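Local coordinates for proton-dependent oligopeptide transporter family protein (Xanthomonas campestris, PDB 6EI3) that probably carries short peptides across the cell membrane by coupling their movement to a proton gradient, as a member of the major facilitator superfamily, at residues A[204-209]-A[427-432]; A[329-334]-A[397-402]; A[374-379]-A[403-408]. One frame throughout, in Å; residues are numbered along the deposited sequence.

Contact 1 (A[204-209]-A[427-432])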
loop_
_atom_site.group_PDB
_atom_site.type_symbol
_atom_site.label_atom_id
_atom_site.label_comp_id
_atom_site.label_asym_id
_atom_site.label_seq_id
_atom_site.Cartn_x
_atom_site.Cartn_y
_atom_site.Cartn_z
ATOM N N HIS A 204 1.431 29.442 0.335
ATOM C CA HIS A 204 0.074 29.017 0.670
ATOM C C HIS A 204 -0.152 27.510 0.373
ATOM O O HIS A 204 -1.265 27.082 0.044
ATOM C CB HIS A 204 -0.969 29.938 0.002
ATOM C CG HIS A 204 -0.642 31.401 0.100
ATOM N ND1 HIS A 204 -0.425 32.019 1.328
ATOM C CD2 HIS A 204 -0.519 32.329 -0.881
ATOM C CE1 HIS A 204 -0.171 33.291 1.054
ATOM N NE2 HIS A 204 -0.217 33.527 -0.260
ATOM N N GLY A 205 0.915 26.723 0.538
ATOM C CA GLY A 205 0.895 25.274 0.380
ATOM C C GLY A 205 0.472 24.608 1.675
ATOM O O GLY A 205 0.392 25.278 2.708
ATOM N N PHE A 206 0.233 23.274 1.641
ATOM C CA PHE A 206 -0.239 22.486 2.787
ATOM C C PHE A 206 0.543 22.729 4.069
ATOM O O PHE A 206 -0.074 23.073 5.077
ATOM C CB PHE A 206 -0.301 20.977 2.456
ATOM C CG PHE A 206 -0.891 20.123 3.557
ATOM C CD1 PHE A 206 -2.268 20.062 3.752
ATOM C CD2 PHE A 206 -0.071 19.368 4.390
ATOM C CE1 PHE A 206 -2.812 19.288 4.780
ATOM C CE2 PHE A 206 -0.617 18.580 5.410
ATOM C CZ PHE A 206 -1.984 18.552 5.603
ATOM N N GLY A 207 1.868 22.521 4.021
ATOM C CA GLY A 207 2.780 22.701 5.147
ATOM C C GLY A 207 2.713 24.081 5.774
ATOM O O GLY A 207 2.566 24.197 6.994
ATOM N N ALA A 208 2.786 25.137 4.939
ATOM C CA ALA A 208 2.721 26.542 5.385
ATOM C C ALA A 208 1.419 26.874 6.111
ATOM O O ALA A 208 1.463 27.539 7.142
ATOM C CB ALA A 208 2.916 27.480 4.207
ATOM N N VAL A 209 0.265 26.379 5.592
ATOM C CA VAL A 209 -1.068 26.599 6.179
ATOM C C VAL A 209 -1.191 25.862 7.522
ATOM O O VAL A 209 -1.709 26.443 8.469
ATOM C CB VAL A 209 -2.229 26.288 5.190
ATOM C CG1 VAL A 209 -3.593 26.544 5.822
ATOM C CG2 VAL A 209 -2.090 27.094 3.902
ATOM N N PRO A 427 -6.104 20.587 -6.827
ATOM C CA PRO A 427 -5.166 19.867 -7.719
ATOM C C PRO A 427 -3.681 20.176 -7.485
ATOM O O PRO A 427 -2.835 19.330 -7.751
ATOM C CB PRO A 427 -5.639 20.256 -9.123
ATOM C CG PRO A 427 -7.079 20.584 -8.940
ATOM C CD PRO A 427 -7.121 21.307 -7.617
ATOM N N SER A 428 -3.376 21.350 -6.926
ATOM C CA SER A 428 -2.019 21.764 -6.578
ATOM C C SER A 428 -1.481 20.975 -5.373
ATOM O O SER A 428 -0.263 20.935 -5.169
ATOM C CB SER A 428 -1.986 23.254 -6.267
ATOM O OG SER A 428 -2.823 23.537 -5.158
ATOM N N MET A 429 -2.387 20.379 -4.566
ATOM C CA MET A 429 -2.043 19.587 -3.378
ATOM C C MET A 429 -2.110 18.065 -3.623
ATOM O O MET A 429 -2.186 17.307 -2.659
ATOM C CB MET A 429 -2.921 19.997 -2.179
ATOM C CG MET A 429 -2.545 21.325 -1.578
ATOM S SD MET A 429 -3.520 21.719 -0.107
ATOM C CE MET A 429 -2.982 23.382 0.195
ATOM N N LYS A 430 -2.036 17.625 -4.906
ATOM C CA LYS A 430 -2.087 16.220 -5.352
ATOM C C LYS A 430 -0.988 15.339 -4.746
ATOM O O LYS A 430 -1.196 14.129 -4.564
ATOM C CB LYS A 430 -2.002 16.130 -6.881
ATOM C CG LYS A 430 -3.324 16.243 -7.619
ATOM C CD LYS A 430 -3.063 16.266 -9.123
ATOM C CE LYS A 430 -4.182 16.885 -9.917
ATOM N NZ LYS A 430 -3.770 17.178 -11.313
ATOM N N GLY A 431 0.178 15.943 -4.498
ATOM C CA GLY A 431 1.334 15.270 -3.916
ATOM C C GLY A 431 1.087 14.848 -2.484
ATOM O O GLY A 431 1.538 13.779 -2.065
ATOM N N VAL A 432 0.361 15.696 -1.728
ATOM C CA VAL A 432 -0.032 15.471 -0.334
ATOM C C VAL A 432 -1.044 14.312 -0.285
ATOM O O VAL A 432 -0.945 13.454 0.594
ATOM C CB VAL A 432 -0.602 16.767 0.317
ATOM C CG1 VAL A 432 -1.023 16.532 1.769
ATOM C CG2 VAL A 432 0.402 17.914 0.230
#

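Contact 2 (A[329-334]-A[397-402]). With 78M ((2S)-2,3-dihydroxypropyl(7Z)-pentadec-7-enoate), chain E; 78M ((2S)-2,3-dihydroxypropyl(7Z)-pentadec-7-enoate), chain K; 78M ((2S)-2,3-dihydroxypropyl(7Z)-pentadec-7-enoate), chain F.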
loop_
_atom_site.group_PDB
_atom_site.type_symbol
_atom_site.label_atom_id
_atom_site.label_comp_id
_atom_site.label_asym_id
_atom_site.label_seq_id
_atom_site.Cartn_x
_atom_site.Cartn_y
_atom_site.Cartn_z
ATOM N N SER A 329 1.869 -20.046 -4.196
ATOM C CA SER A 329 2.155 -18.644 -4.555
ATOM C C SER A 329 1.571 -18.223 -5.900
ATOM O O SER A 329 1.226 -17.055 -6.065
ATOM C CB SER A 329 3.654 -18.377 -4.505
ATOM O OG SER A 329 4.086 -18.167 -3.171
ATOM N N GLN A 330 1.427 -19.171 -6.850
ATOM C CA GLN A 330 0.866 -18.875 -8.177
ATOM C C GLN A 330 -0.571 -18.329 -8.144
ATOM O O GLN A 330 -0.982 -17.656 -9.090
ATOM C CB GLN A 330 0.942 -20.094 -9.090
ATOM C CG GLN A 330 2.371 -20.486 -9.454
ATOM C CD GLN A 330 2.326 -21.686 -10.340
ATOM O OE1 GLN A 330 2.038 -22.781 -9.893
ATOM N NE2 GLN A 330 2.508 -21.480 -11.625
ATOM N N MET A 331 -1.324 -18.600 -7.051
ATOM C CA MET A 331 -2.705 -18.120 -6.905
ATOM C C MET A 331 -2.761 -16.598 -6.925
ATOM O O MET A 331 -3.799 -16.045 -7.276
ATOM C CB MET A 331 -3.349 -18.640 -5.606
ATOM C CG MET A 331 -3.609 -20.145 -5.624
ATOM S SD MET A 331 -4.650 -20.728 -6.992
ATOM C CE MET A 331 -6.279 -20.316 -6.380
ATOM N N GLN A 332 -1.650 -15.924 -6.553
ATOM C CA GLN A 332 -1.563 -14.466 -6.566
ATOM C C GLN A 332 -1.780 -13.883 -7.961
ATOM O O GLN A 332 -2.190 -12.737 -8.063
ATOM C CB GLN A 332 -0.266 -13.969 -5.921
ATOM C CG GLN A 332 -0.257 -14.193 -4.399
ATOM C CD GLN A 332 1.135 -14.056 -3.854
ATOM O OE1 GLN A 332 1.527 -13.009 -3.366
ATOM N NE2 GLN A 332 1.941 -15.084 -3.981
ATOM N N ALA A 333 -1.615 -14.700 -9.038
ATOM C CA ALA A 333 -1.872 -14.250 -10.416
ATOM C C ALA A 333 -3.351 -13.929 -10.621
ATOM O O ALA A 333 -3.696 -13.217 -11.565
ATOM C CB ALA A 333 -1.436 -15.313 -11.402
ATOM N N LEU A 334 -4.228 -14.460 -9.745
ATOM C CA LEU A 334 -5.664 -14.209 -9.875
ATOM C C LEU A 334 -6.026 -12.768 -9.627
ATOM O O LEU A 334 -6.984 -12.290 -10.213
ATOM C CB LEU A 334 -6.499 -15.103 -8.951
ATOM C CG LEU A 334 -6.586 -16.584 -9.289
ATOM C CD1 LEU A 334 -7.308 -17.311 -8.176
ATOM C CD2 LEU A 334 -7.325 -16.823 -10.611
ATOM N N ALA A 397 -8.107 -24.541 -5.710
ATOM C CA ALA A 397 -9.056 -23.805 -6.564
ATOM C C ALA A 397 -10.150 -23.136 -5.728
ATOM O O ALA A 397 -10.748 -22.166 -6.182
ATOM C CB ALA A 397 -9.677 -24.738 -7.607
ATOM N N TRP A 398 -10.389 -23.610 -4.488
ATOM C CA TRP A 398 -11.347 -22.960 -3.572
ATOM C C TRP A 398 -10.931 -21.516 -3.269
ATOM O O TRP A 398 -11.801 -20.694 -2.979
ATOM C CB TRP A 398 -11.475 -23.732 -2.255
ATOM C CG TRP A 398 -12.545 -24.777 -2.270
ATOM C CD1 TRP A 398 -12.370 -26.127 -2.304
ATOM C CD2 TRP A 398 -13.959 -24.552 -2.295
ATOM N NE1 TRP A 398 -13.590 -26.761 -2.283
ATOM C CE2 TRP A 398 -14.585 -25.819 -2.293
ATOM C CE3 TRP A 398 -14.765 -23.398 -2.350
ATOM C CZ2 TRP A 398 -15.980 -25.969 -2.326
ATOM C CZ3 TRP A 398 -16.146 -23.549 -2.349
ATOM C CH2 TRP A 398 -16.739 -24.823 -2.337
ATOM N N GLN A 399 -9.614 -21.189 -3.359
ATOM C CA GLN A 399 -9.154 -19.792 -3.121
ATOM C C GLN A 399 -9.618 -18.791 -4.211
ATOM O O GLN A 399 -9.521 -17.586 -3.979
ATOM C CB GLN A 399 -7.635 -19.685 -2.936
ATOM C CG GLN A 399 -7.078 -20.385 -1.705
ATOM C CD GLN A 399 -5.664 -19.948 -1.407
ATOM O OE1 GLN A 399 -4.829 -19.754 -2.313
ATOM N NE2 GLN A 399 -5.344 -19.857 -0.118
ATOM N N ILE A 400 -10.134 -19.281 -5.377
ATOM C CA ILE A 400 -10.706 -18.430 -6.452
ATOM C C ILE A 400 -11.859 -17.587 -5.841
ATOM O O ILE A 400 -11.961 -16.403 -6.153
ATOM C CB ILE A 400 -11.238 -19.277 -7.668
ATOM C CG1 ILE A 400 -10.084 -19.950 -8.461
ATOM C CG2 ILE A 400 -12.119 -18.415 -8.624
ATOM C CD1 ILE A 400 -10.537 -21.083 -9.480
ATOM N N LEU A 401 -12.726 -18.213 -4.996
ATOM C CA LEU A 401 -13.853 -17.531 -4.330
ATOM C C LEU A 401 -13.373 -16.303 -3.524
ATOM O O LEU A 401 -13.741 -15.199 -3.916
ATOM C CB LEU A 401 -14.714 -18.490 -3.493
ATOM C CG LEU A 401 -15.867 -17.880 -2.673
ATOM C CD1 LEU A 401 -16.941 -17.247 -3.576
ATOM C CD2 LEU A 401 -16.503 -18.942 -1.788
ATOM N N PRO A 402 -12.486 -16.411 -2.503
ATOM C CA PRO A 402 -12.018 -15.175 -1.841
ATOM C C PRO A 402 -11.184 -14.262 -2.745
ATOM O O PRO A 402 -11.229 -13.066 -2.530
ATOM C CB PRO A 402 -11.236 -15.684 -0.623
ATOM C CG PRO A 402 -10.844 -17.098 -0.958
ATOM C CD PRO A 402 -11.966 -17.619 -1.814
HETATM O O21 78M E . -12.329 -30.180 -6.636
HETATM C C20 78M E . -12.985 -29.259 -5.773
HETATM C C18 78M E . -13.434 -28.024 -6.519
HETATM O O19 78M E . -12.325 -27.451 -7.216
HETATM C C17 78M E . -14.025 -26.982 -5.600
HETATM O O2 78M E . -14.632 -25.927 -6.386
HETATM C C1 78M E . -13.955 -24.783 -6.547
HETATM O O1 78M E . -12.773 -24.676 -6.377
HETATM C C2 78M E . -14.864 -23.655 -6.945
HETATM C C3 78M E . -14.535 -22.348 -6.228
HETATM C C4 78M E . -15.609 -21.276 -6.344
HETATM C C5 78M E . -15.531 -20.400 -7.591
HETATM C C6 78M E . -16.332 -19.103 -7.479
HETATM C C7 78M E . -16.433 -18.352 -8.767
HETATM C C8 78M E . -16.097 -17.092 -8.969
HETATM C C9 78M E . -16.213 -16.333 -10.263
HETATM C C10 78M E . -14.958 -16.387 -11.153
HETATM C C11 78M E . -14.805 -17.650 -12.006
HETATM C C12 78M E . -15.524 -17.624 -13.351
HETATM C C13 78M E . -15.138 -18.772 -14.276
HETATM C C15 78M E . -15.235 -19.783 -16.599
HETATM C C14 78M E . -15.731 -18.688 -15.675
HETATM O O21 78M K . -10.796 -28.963 -8.894
HETATM C C20 78M K . -10.439 -29.327 -10.219
HETATM C C18 78M K . -9.459 -28.337 -10.802
HETATM O O19 78M K . -10.034 -27.025 -10.823
HETATM C C17 78M K . -8.987 -28.726 -12.186
HETATM O O2 78M K . -7.849 -27.859 -12.406
HETATM C C1 78M K . -6.647 -28.409 -12.630
HETATM O O1 78M K . -6.468 -29.573 -12.879
HETATM C C2 78M K . -5.554 -27.394 -12.485
HETATM C C3 78M K . -5.227 -27.134 -11.025
HETATM C C4 78M K . -4.344 -25.917 -10.820
HETATM C C5 78M K . -4.548 -25.238 -9.471
HETATM C C6 78M K . -5.854 -24.442 -9.340
HETATM C C7 78M K . -5.835 -23.229 -10.209
HETATM C C8 78M K . -6.602 -22.166 -10.117
HETATM C C9 78M K . -6.524 -20.970 -11.012
HETATM C C10 78M K . -5.447 -19.979 -10.549
HETATM C C11 78M K . -4.070 -20.132 -11.194
HETATM C C12 78M K . -3.909 -19.473 -12.558
HETATM C C13 78M K . -4.024 -17.955 -12.548
HETATM C C15 78M K . -4.235 -15.837 -13.882
HETATM C C14 78M K . -4.120 -17.337 -13.929
HETATM O O21 78M F . -16.064 -29.493 1.808
HETATM C C20 78M F . -16.133 -28.249 2.490
HETATM C C18 78M F . -17.300 -27.431 1.989
HETATM O O19 78M F . -17.135 -27.115 0.605
HETATM C C17 78M F . -17.560 -26.190 2.817
HETATM O O2 78M F . -16.611 -25.149 2.476
HETATM C C1 78M F . -17.037 -24.145 1.696
HETATM O O1 78M F . -18.037 -24.194 1.025
HETATM C C2 78M F . -16.122 -22.957 1.783
HETATM C C3 78M F . -16.513 -21.810 0.855
HETATM C C4 78M F . -16.804 -20.509 1.585
HETATM C C5 78M F . -18.275 -20.211 1.825
HETATM C C6 78M F . -18.509 -18.984 2.709
HETATM C C7 78M F . -19.247 -17.879 2.024
HETATM C C8 78M F . -18.715 -16.895 1.318
HETATM C C9 78M F . -19.452 -15.784 0.630
HETATM C C10 78M F . -20.322 -16.251 -0.544
HETATM C C11 78M F . -21.445 -15.290 -0.913
HETATM C C12 78M F . -21.048 -14.168 -1.860
HETATM C C13 78M F . -22.083 -13.063 -1.967
HETATM C C15 78M F . -22.788 -10.900 -3.053
HETATM C C14 78M F . -21.747 -11.995 -2.991
#

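Contact 3 (A[374-379]-A[403-408])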
loop_
_atom_site.group_PDB
_atom_site.type_symbol
_atom_site.label_atom_id
_atom_site.label_comp_id
_atom_site.label_asym_id
_atom_site.label_seq_id
_atom_site.Cartn_x
_atom_site.Cartn_y
_atom_site.Cartn_z
ATOM N N SER A 374 -14.361 -7.009 1.003
ATOM C CA SER A 374 -13.085 -7.554 1.466
ATOM C C SER A 374 -13.367 -8.381 2.758
ATOM O O SER A 374 -12.774 -9.437 2.944
ATOM C CB SER A 374 -12.044 -6.454 1.675
ATOM O OG SER A 374 -12.152 -5.794 2.932
ATOM N N GLY A 375 -14.341 -7.943 3.553
ATOM C CA GLY A 375 -14.800 -8.670 4.739
ATOM C C GLY A 375 -15.431 -10.001 4.353
ATOM O O GLY A 375 -15.115 -11.034 4.944
ATOM N N VAL A 376 -16.269 -9.994 3.304
ATOM C CA VAL A 376 -16.937 -11.194 2.764
ATOM C C VAL A 376 -15.886 -12.200 2.251
ATOM O O VAL A 376 -16.027 -13.395 2.492
ATOM C CB VAL A 376 -18.021 -10.831 1.697
ATOM C CG1 VAL A 376 -18.724 -12.081 1.145
ATOM C CG2 VAL A 376 -19.055 -9.869 2.279
ATOM N N ALA A 377 -14.804 -11.704 1.608
ATOM C CA ALA A 377 -13.691 -12.519 1.105
ATOM C C ALA A 377 -13.054 -13.276 2.265
ATOM O O ALA A 377 -12.764 -14.465 2.142
ATOM C CB ALA A 377 -12.647 -11.632 0.436
ATOM N N TRP A 378 -12.882 -12.590 3.408
ATOM C CA TRP A 378 -12.274 -13.178 4.595
ATOM C C TRP A 378 -13.234 -14.132 5.330
ATOM O O TRP A 378 -12.744 -15.043 5.990
ATOM C CB TRP A 378 -11.662 -12.089 5.479
ATOM C CG TRP A 378 -10.319 -11.676 4.933
ATOM C CD1 TRP A 378 -10.079 -10.980 3.783
ATOM C CD2 TRP A 378 -9.035 -12.100 5.420
ATOM N NE1 TRP A 378 -8.726 -10.920 3.537
ATOM C CE2 TRP A 378 -8.059 -11.568 4.550
ATOM C CE3 TRP A 378 -8.616 -12.875 6.515
ATOM C CZ2 TRP A 378 -6.690 -11.737 4.768
ATOM C CZ3 TRP A 378 -7.255 -13.040 6.737
ATOM C CH2 TRP A 378 -6.308 -12.510 5.844
ATOM N N ILE A 379 -14.578 -14.010 5.126
ATOM C CA ILE A 379 -15.530 -15.005 5.657
ATOM C C ILE A 379 -15.276 -16.320 4.865
ATOM O O ILE A 379 -15.186 -17.390 5.468
ATOM C CB ILE A 379 -17.032 -14.567 5.606
ATOM C CG1 ILE A 379 -17.353 -13.399 6.590
ATOM C CG2 ILE A 379 -17.999 -15.780 5.821
ATOM C CD1 ILE A 379 -17.239 -13.736 8.146
ATOM N N TYR A 403 -10.476 -14.782 -3.777
ATOM C CA TYR A 403 -9.760 -13.881 -4.691
ATOM C C TYR A 403 -10.762 -12.986 -5.439
ATOM O O TYR A 403 -10.532 -11.785 -5.558
ATOM C CB TYR A 403 -8.873 -14.642 -5.705
ATOM C CG TYR A 403 -7.421 -14.658 -5.279
ATOM C CD1 TYR A 403 -6.613 -13.537 -5.452
ATOM C CD2 TYR A 403 -6.895 -15.737 -4.576
ATOM C CE1 TYR A 403 -5.313 -13.498 -4.959
ATOM C CE2 TYR A 403 -5.578 -15.731 -4.121
ATOM C CZ TYR A 403 -4.792 -14.609 -4.314
ATOM O OH TYR A 403 -3.513 -14.590 -3.842
ATOM N N ALA A 404 -11.872 -13.573 -5.922
ATOM C CA ALA A 404 -12.914 -12.845 -6.658
ATOM C C ALA A 404 -13.545 -11.782 -5.777
ATOM O O ALA A 404 -13.659 -10.623 -6.186
ATOM C CB ALA A 404 -13.985 -13.814 -7.176
ATOM N N LEU A 405 -13.920 -12.172 -4.548
ATOM C CA LEU A 405 -14.551 -11.269 -3.593
ATOM C C LEU A 405 -13.623 -10.125 -3.220
ATOM O O LEU A 405 -14.032 -8.963 -3.310
ATOM C CB LEU A 405 -15.029 -12.033 -2.341
ATOM C CG LEU A 405 -16.188 -13.025 -2.563
ATOM C CD1 LEU A 405 -16.239 -14.050 -1.460
ATOM C CD2 LEU A 405 -17.553 -12.294 -2.713
ATOM N N LEU A 406 -12.354 -10.452 -2.870
ATOM C CA LEU A 406 -11.355 -9.450 -2.470
ATOM C C LEU A 406 -10.982 -8.468 -3.599
ATOM O O LEU A 406 -10.830 -7.278 -3.328
ATOM C CB LEU A 406 -10.102 -10.110 -1.869
ATOM C CG LEU A 406 -8.944 -9.175 -1.451
ATOM C CD1 LEU A 406 -9.328 -8.270 -0.256
ATOM C CD2 LEU A 406 -7.691 -9.962 -1.165
ATOM N N THR A 407 -10.800 -8.985 -4.837
ATOM C CA THR A 407 -10.455 -8.173 -5.999
ATOM C C THR A 407 -11.623 -7.281 -6.388
ATOM O O THR A 407 -11.399 -6.133 -6.804
ATOM C CB THR A 407 -9.903 -9.019 -7.145
ATOM O OG1 THR A 407 -8.841 -9.814 -6.604
ATOM C CG2 THR A 407 -9.344 -8.143 -8.277
ATOM N N PHE A 408 -12.871 -7.792 -6.202
ATOM C CA PHE A 408 -14.077 -6.989 -6.416
ATOM C C PHE A 408 -14.042 -5.818 -5.416
ATOM O O PHE A 408 -14.212 -4.664 -5.822
ATOM C CB PHE A 408 -15.370 -7.827 -6.263
ATOM C CG PHE A 408 -16.640 -7.087 -6.630
ATOM C CD1 PHE A 408 -16.814 -6.551 -7.905
ATOM C CD2 PHE A 408 -17.693 -6.993 -5.727
ATOM C CE1 PHE A 408 -18.005 -5.894 -8.254
ATOM C CE2 PHE A 408 -18.879 -6.327 -6.074
ATOM C CZ PHE A 408 -19.025 -5.788 -7.331
#

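Contact 1 (A[204-209]-A[427-432])
F206 and M429 mark the closest approach of the two backbones, with F206 CA and M429 CA 7.0 Å apart. Each lies where a chain is turning into a helix. G205 holds the N-cap position of helix 206-215, and its carbonyl O accepts a bond from V209 N. M429 comes just before K430, where helix 430-456 sets off. The area buried between the segments is modest, 195 Å² over both sides.

The space between the backbones is bridged by side chains, all of them apolar. M429 runs straight beyond CG, and this extended chain carries the methyl across to the first helical turn, where M429 CE sits 3.5 Å from F206 N. The same methyl lies against the carbonyl carbon of G205. Behind it, M429 SD rests at the edge of the F206 ring, near its plane, and 4.2 Å from F206 CB.

V432 takes the face of the ring. Its CG1 stands 4.0 Å from the centroid of the F206 ring and 12° off the normal, a CH-pi contact over the centre. The other branch fills the base of the side chain, with V432 CG2 3.9 Å from F206 CB. The ring thus has a methyl over one face and a sulfur at its rim. CG of F206 is anti to the backbone N (chi1 -175°), which turns the ring to V432.

Helix 281-306 backs the site: V286 touches F206 and V209, and L289 touches M429. The imidazole of H204 turns off to H278, with a bond through ND1. In the MFS fold this places a short helix, from the link between the two six-helix bundles, against the probably cytoplasmic start of a C-terminal-bundle helix.

Contact 2 (A[329-334]-A[397-402])
M331 lies over the side chain of Q399, which it crosses at a slant. The methionine is bent at both chi2 (-57°) and chi3 (-80°). The bends bring M331 CE to within 3.8 Å of Q399 CB, while M331 CG packs on Q399 OE1 at 3.6 Å. The amide of Q399 is held from its other end, since NE2 bonds to W313 O and to Q316 OE1.

One turn after M331, L334 meets I400, the residue next to Q399. The two side chains cross at about a right angle, and L334 CD1 touches I400 CG1 at 3.8 Å. In the MFS fold these segments lead into two helices of the C-terminal bundle, 334-357 and 400-424, probably at their periplasmic ends.

Bound monoacylglycerols line the contact. The tail of the monoacylglycerol of chain K runs along 329-334: M331 SD and L334 CD2 are each 3.7 Å from its C10. The side chain of W398 leaves the backbone away from 329-334, and its ring lies between two other lipids. C17 of the chain E lipid sits over one ring face, offset toward the rim and 3.4 Å from W398 NE1. The chain F lipid covers the opposite face.

Segment 329-334 is tied down by Q332 NE2, which bonds to S329 O at 3.0 Å and to N23 O.

Contact 3 (A[374-379]-A[403-408])
A377 and L406 form the tight part of this contact. The axes of 374-379 and 403-408 run antiparallel, at 165°, and come within 7.5 Å. Small residues allow this. The methyl of A377 points at the other helix and fits between two leucines: A377 CB is 3.5 Å from L406 N and 3.7 Å from L405 CB. It reaches the backbone itself, at L406 N.

S374 extends the close region. Its CA lies 4.7 Å from L406 CA, and S374 CB meets L406 CD1 at 3.8 Å. L406 CG is anti to the backbone N (chi1 178°), and from there the leucine sends CD1 to the serine. S374 OG takes no part across the contact and bonds to I371 O in its own helix. F302 and L305 of helix 281-306 also touch S374.

The other flank is looser and faces lipid. V376 and L405 cross at about a right angle, with V376 CG1 and L405 CD2 4.0 Å apart. V376 is partly exposed and touches a bound monoacylglycerol.

The two helices are consecutive in the C-terminal bundle and pair as an antiparallel hairpin. Across the contact the touching groups are almost all carbon, so the small residues let the helices come close, and apolar packing, with no polar bond between the segments, holds these turns together.

From the N terminus the chain first passes 204-209, which waits for 427-432 to close contact 1, the longest loop of the three. Contacts 2 and 3 both fall within it. Segment 329-334 comes next, then 374-379. Segment 397-402 closes contact 2, and 403-408 directly after it closes contact 3, so these two loops cross. They share helix 400-424 and touch where Y403 packs on M331, Q332 and L334. Together they tie helices 334-357, 363-389 and 400-424 within the C-terminal bundle. Contact 1 lies on the opposite side of the chain's centre, its centre 41 Å from that of contact 2, and brings the inter-bundle link to helix 430-456.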